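Local coordinates for separin (Saccharomyces cerevisiae, PDB 5U1T), which cleaves the MCD1/SCC1 subunit of cohesin as a caspase-like cysteine protease at the onset of anaphase, and promotes spindle elongation, at residues A[839-842]-A[843-847]; A[848-851]-A[852-856]. One frame throughout, in Å; residues are numbered along the deposited sequence.

Interaction 1: A[839-842]-A[843-847]; sequences LHRY and YMITE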
# COMPACT_ATOMS: atom_id res chain seq x y z
N LEU A 839 -9.96 -15.30 0.74
CA LEU A 839 -10.90 -15.90 -0.18
C LEU A 839 -11.41 -17.23 0.39
O LEU A 839 -12.58 -17.60 0.22
CB LEU A 839 -10.26 -16.10 -1.56
CG LEU A 839 -10.21 -14.82 -2.41
CD1 LEU A 839 -9.47 -15.07 -3.67
CD2 LEU A 839 -11.60 -14.33 -2.73
N HIS A 840 -10.53 -17.92 1.10
CA HIS A 840 -10.90 -19.19 1.65
C HIS A 840 -12.00 -19.00 2.69
O HIS A 840 -12.99 -19.73 2.68
CB HIS A 840 -9.70 -19.88 2.27
CG HIS A 840 -10.07 -21.07 3.08
ND1 HIS A 840 -10.20 -21.01 4.46
CD2 HIS A 840 -10.37 -22.34 2.72
CE1 HIS A 840 -10.54 -22.21 4.91
NE2 HIS A 840 -10.64 -23.03 3.88
N ARG A 841 -11.83 -18.03 3.59
CA ARG A 841 -12.88 -17.70 4.55
C ARG A 841 -14.17 -17.32 3.80
O ARG A 841 -15.27 -17.68 4.20
CB ARG A 841 -12.46 -16.55 5.47
CG ARG A 841 -13.58 -15.99 6.37
CD ARG A 841 -13.08 -14.78 7.19
NE ARG A 841 -14.14 -13.98 7.81
CZ ARG A 841 -14.74 -14.25 8.97
NH1 ARG A 841 -15.69 -13.44 9.43
NH2 ARG A 841 -14.40 -15.33 9.69
N TYR A 842 -14.02 -16.61 2.69
CA TYR A 842 -15.18 -16.18 1.96
C TYR A 842 -15.93 -17.38 1.37
O TYR A 842 -17.15 -17.40 1.34
CB TYR A 842 -14.79 -15.19 0.85
CG TYR A 842 -15.93 -14.93 -0.10
CD1 TYR A 842 -17.04 -14.20 0.30
CD2 TYR A 842 -15.91 -15.46 -1.39
CE1 TYR A 842 -18.08 -13.98 -0.56
CE2 TYR A 842 -16.94 -15.24 -2.25
CZ TYR A 842 -18.03 -14.50 -1.83
OH TYR A 842 -19.08 -14.28 -2.67
N TYR A 843 -15.19 -18.38 0.91
CA TYR A 843 -15.80 -19.55 0.30
C TYR A 843 -16.45 -20.40 1.36
O TYR A 843 -17.40 -21.13 1.08
CB TYR A 843 -14.77 -20.35 -0.51
CG TYR A 843 -14.40 -19.63 -1.78
CD1 TYR A 843 -15.37 -18.91 -2.48
CD2 TYR A 843 -13.11 -19.62 -2.28
CE1 TYR A 843 -15.07 -18.23 -3.63
CE2 TYR A 843 -12.79 -18.93 -3.45
CZ TYR A 843 -13.79 -18.24 -4.12
OH TYR A 843 -13.52 -17.53 -5.27
N MET A 844 -15.98 -20.26 2.58
CA MET A 844 -16.62 -20.91 3.72
C MET A 844 -17.97 -20.27 4.01
O MET A 844 -18.96 -20.95 4.10
CB MET A 844 -15.73 -20.84 4.95
CG MET A 844 -14.83 -22.04 5.14
SD MET A 844 -14.12 -22.06 6.82
CE MET A 844 -15.42 -21.23 7.77
N ILE A 845 -17.99 -18.95 4.15
CA ILE A 845 -19.21 -18.20 4.37
C ILE A 845 -20.27 -18.45 3.29
O ILE A 845 -21.43 -18.65 3.59
CB ILE A 845 -18.91 -16.68 4.46
CG1 ILE A 845 -17.94 -16.40 5.60
CG2 ILE A 845 -20.19 -15.86 4.65
CD1 ILE A 845 -17.63 -14.93 5.79
N THR A 846 -19.87 -18.46 2.02
CA THR A 846 -20.84 -18.68 0.95
C THR A 846 -21.01 -20.18 0.68
O THR A 846 -21.76 -20.58 -0.22
CB THR A 846 -20.44 -17.96 -0.34
OG1 THR A 846 -19.09 -18.29 -0.65
CG2 THR A 846 -20.57 -16.47 -0.17
N GLU A 847 -20.30 -20.98 1.44
CA GLU A 847 -20.45 -22.42 1.40
C GLU A 847 -20.18 -23.01 0.04
O GLU A 847 -20.72 -24.05 -0.30
CB GLU A 847 -21.85 -22.83 1.85
CG GLU A 847 -22.11 -22.61 3.33
CD GLU A 847 -23.56 -22.88 3.73
OE1 GLU A 847 -23.93 -22.62 4.91
OE2 GLU A 847 -24.35 -23.35 2.87
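Tyr-842 and Tyr-843, neighbours on the last turns of helix 829-845, lean their rings toward each other just before the helix ends in a Schellman motif at Glu-847. Different first torsions bring this about: CG of Tyr-842 lies anti to its own N (chi1 168°) and so next to the carbonyl carbon that leads into Tyr-843, whereas CG of Tyr-843 falls beside the N of its residue. The pair is oblique, with ring planes at 53° and centroids 5.5 Å apart. CE1 of Tyr-843 arrives at the edge of the Tyr-842 ring, close to its plane, and meets CD2 there at 3.7 Å. Along its other edge the Tyr-843 ring reaches back one turn, where CE2 rests 4.2 Å from CB of Leu-839.

One face of the Tyr-842 ring is taken by Thr-846, whose OG1 sits above it, displaced toward the rim, while the methyl CG2 lies 3.5 Å from CE1 of the tyrosine. The phenolic OH is hydrogen-bonded to OE1 of Glu-813 of helix 809-825, while Cys-812 and Ser-816 touch the tyrosine side chain.

Away from these aromatics, Ile-845 sets CD1 over one face of the Arg-841 guanidinium, and Met-844 brings SD obliquely to His-840, 4.8 Å from the ring centroid. Beyond the helix end, Lys-1507 of the peptidase C50 region forms a salt bridge with Glu-847 and a backbone hydrogen bond with Ile-845, joining this terminus to the protease part. Regular i+4 bonds run through the turn, the Ile-845 N to Arg-841 O bond being nearly straight at 171°. With positive phi, Glu-847 then turns the chain, its N bonded to Met-844 O at 3.0 Å.

Interaction 2: A[848-851]-A[852-856]; sequences QTCL and QNITL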
# COMPACT_ATOMS: atom_id res chain seq x y z
N GLN A 848 -19.34 -22.35 -0.75
CA GLN A 848 -18.96 -22.92 -2.03
C GLN A 848 -17.87 -23.93 -1.78
O GLN A 848 -16.70 -23.66 -2.00
CB GLN A 848 -18.50 -21.83 -2.98
CG GLN A 848 -19.30 -20.57 -2.82
CD GLN A 848 -18.97 -19.54 -3.86
OE1 GLN A 848 -18.92 -18.34 -3.56
NE2 GLN A 848 -18.76 -19.98 -5.09
N THR A 849 -18.27 -25.11 -1.32
CA THR A 849 -17.32 -26.00 -0.67
C THR A 849 -16.19 -26.50 -1.57
O THR A 849 -15.14 -26.89 -1.07
CB THR A 849 -18.06 -27.20 -0.02
OG1 THR A 849 -18.24 -28.25 -0.97
CG2 THR A 849 -19.41 -26.77 0.55
N CYS A 850 -16.35 -26.45 -2.89
CA CYS A 850 -15.28 -26.91 -3.78
C CYS A 850 -14.11 -25.90 -3.85
O CYS A 850 -12.95 -26.27 -3.67
CB CYS A 850 -15.84 -27.18 -5.18
SG CYS A 850 -14.59 -27.58 -6.49
N LEU A 851 -14.43 -24.64 -4.12
CA LEU A 851 -13.45 -23.56 -4.11
C LEU A 851 -12.81 -23.45 -2.74
O LEU A 851 -11.62 -23.14 -2.61
CB LEU A 851 -14.09 -22.24 -4.50
CG LEU A 851 -14.32 -22.09 -6.01
CD1 LEU A 851 -15.08 -20.82 -6.33
CD2 LEU A 851 -12.99 -22.14 -6.74
N GLN A 852 -13.61 -23.71 -1.72
CA GLN A 852 -13.14 -23.75 -0.34
C GLN A 852 -11.96 -24.73 -0.14
O GLN A 852 -10.97 -24.42 0.53
CB GLN A 852 -14.31 -24.12 0.55
CG GLN A 852 -14.06 -23.98 2.00
CD GLN A 852 -15.23 -24.51 2.80
OE1 GLN A 852 -15.04 -25.04 3.90
NE2 GLN A 852 -16.44 -24.37 2.26
N ASN A 853 -12.10 -25.93 -0.72
CA ASN A 853 -11.02 -26.92 -0.71
C ASN A 853 -9.83 -26.48 -1.53
O ASN A 853 -8.69 -26.61 -1.09
CB ASN A 853 -11.52 -28.25 -1.25
CG ASN A 853 -12.56 -28.86 -0.36
OD1 ASN A 853 -12.55 -28.66 0.87
ND2 ASN A 853 -13.49 -29.61 -0.96
N ILE A 854 -10.10 -26.00 -2.74
CA ILE A 854 -9.04 -25.58 -3.63
C ILE A 854 -8.25 -24.42 -3.04
O ILE A 854 -7.02 -24.41 -3.14
CB ILE A 854 -9.59 -25.17 -5.01
CG1 ILE A 854 -9.88 -26.43 -5.85
CG2 ILE A 854 -8.62 -24.24 -5.72
CD1 ILE A 854 -10.74 -26.17 -7.08
N THR A 855 -8.91 -23.46 -2.40
CA THR A 855 -8.16 -22.30 -1.94
C THR A 855 -7.52 -22.54 -0.59
O THR A 855 -6.59 -21.83 -0.21
CB THR A 855 -9.01 -21.02 -1.87
OG1 THR A 855 -10.06 -21.21 -0.93
CG2 THR A 855 -9.59 -20.69 -3.23
N LEU A 856 -7.99 -23.54 0.15
CA LEU A 856 -7.28 -23.96 1.35
C LEU A 856 -5.95 -24.62 0.96
O LEU A 856 -4.92 -24.40 1.60
CB LEU A 856 -8.11 -24.92 2.21
CG LEU A 856 -7.37 -25.49 3.42
CD1 LEU A 856 -6.92 -24.40 4.40
CD2 LEU A 856 -8.21 -26.51 4.13
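Thr-855 hydrogen-bonds twice to Leu-851 in the first turns of helix 849-863, where Gln-848 occupies the N-cap position and its O receives the amide of Gln-852. On the packed side, Leu-851 O accepts both N of Thr-855, at 2.7 Å, and the hydroxyl OG1, at 3.0 Å. With chi1 at 62° the hydroxyl is set between the backbone N and the carbonyl carbon of its own residue, from where it folds back onto the preceding turn. Leu-851 and Thr-855 also touch Tyr-843 and His-840 of helix 829-845, respectively, so this stripe faces the protein. A valine in place of Thr-855 would probably leave Leu-851 O with the amide bond alone.

At the border between the two sides, the extended Gln-852 touches Met-844 of helix 829-845 and crosses Thr-849, with NE2 4.0 Å from CB of the threonine. The outer side is looser and largely solvent-exposed. SG of Cys-850, anti to its own N, only brushes CD1 of Ile-854 at 4.1 Å. Thr-849 O accepts the backbone N of Asn-853 at 3.2 Å, from a donor standing 38° above the carbonyl plane.

From the N terminus, interaction 1 comes first, at the C-terminal end of helix 829-845, and closes before interaction 2 opens at the start of helix 849-863. They therefore lie in series, neither nesting nor crossing, and each is local, between residues at most four apart along the chain. The short link round Glu-847 and Gln-848 reverses the chain into a helical hairpin, so the two contacts lie side by side with centres about 8 Å apart. His-840 makes much of the join, packing against Gln-852, Thr-855 and Leu-856. Interaction 1 further meets helices 782-805 and 809-825 and the loop at Lys-1507 and Leu-1508.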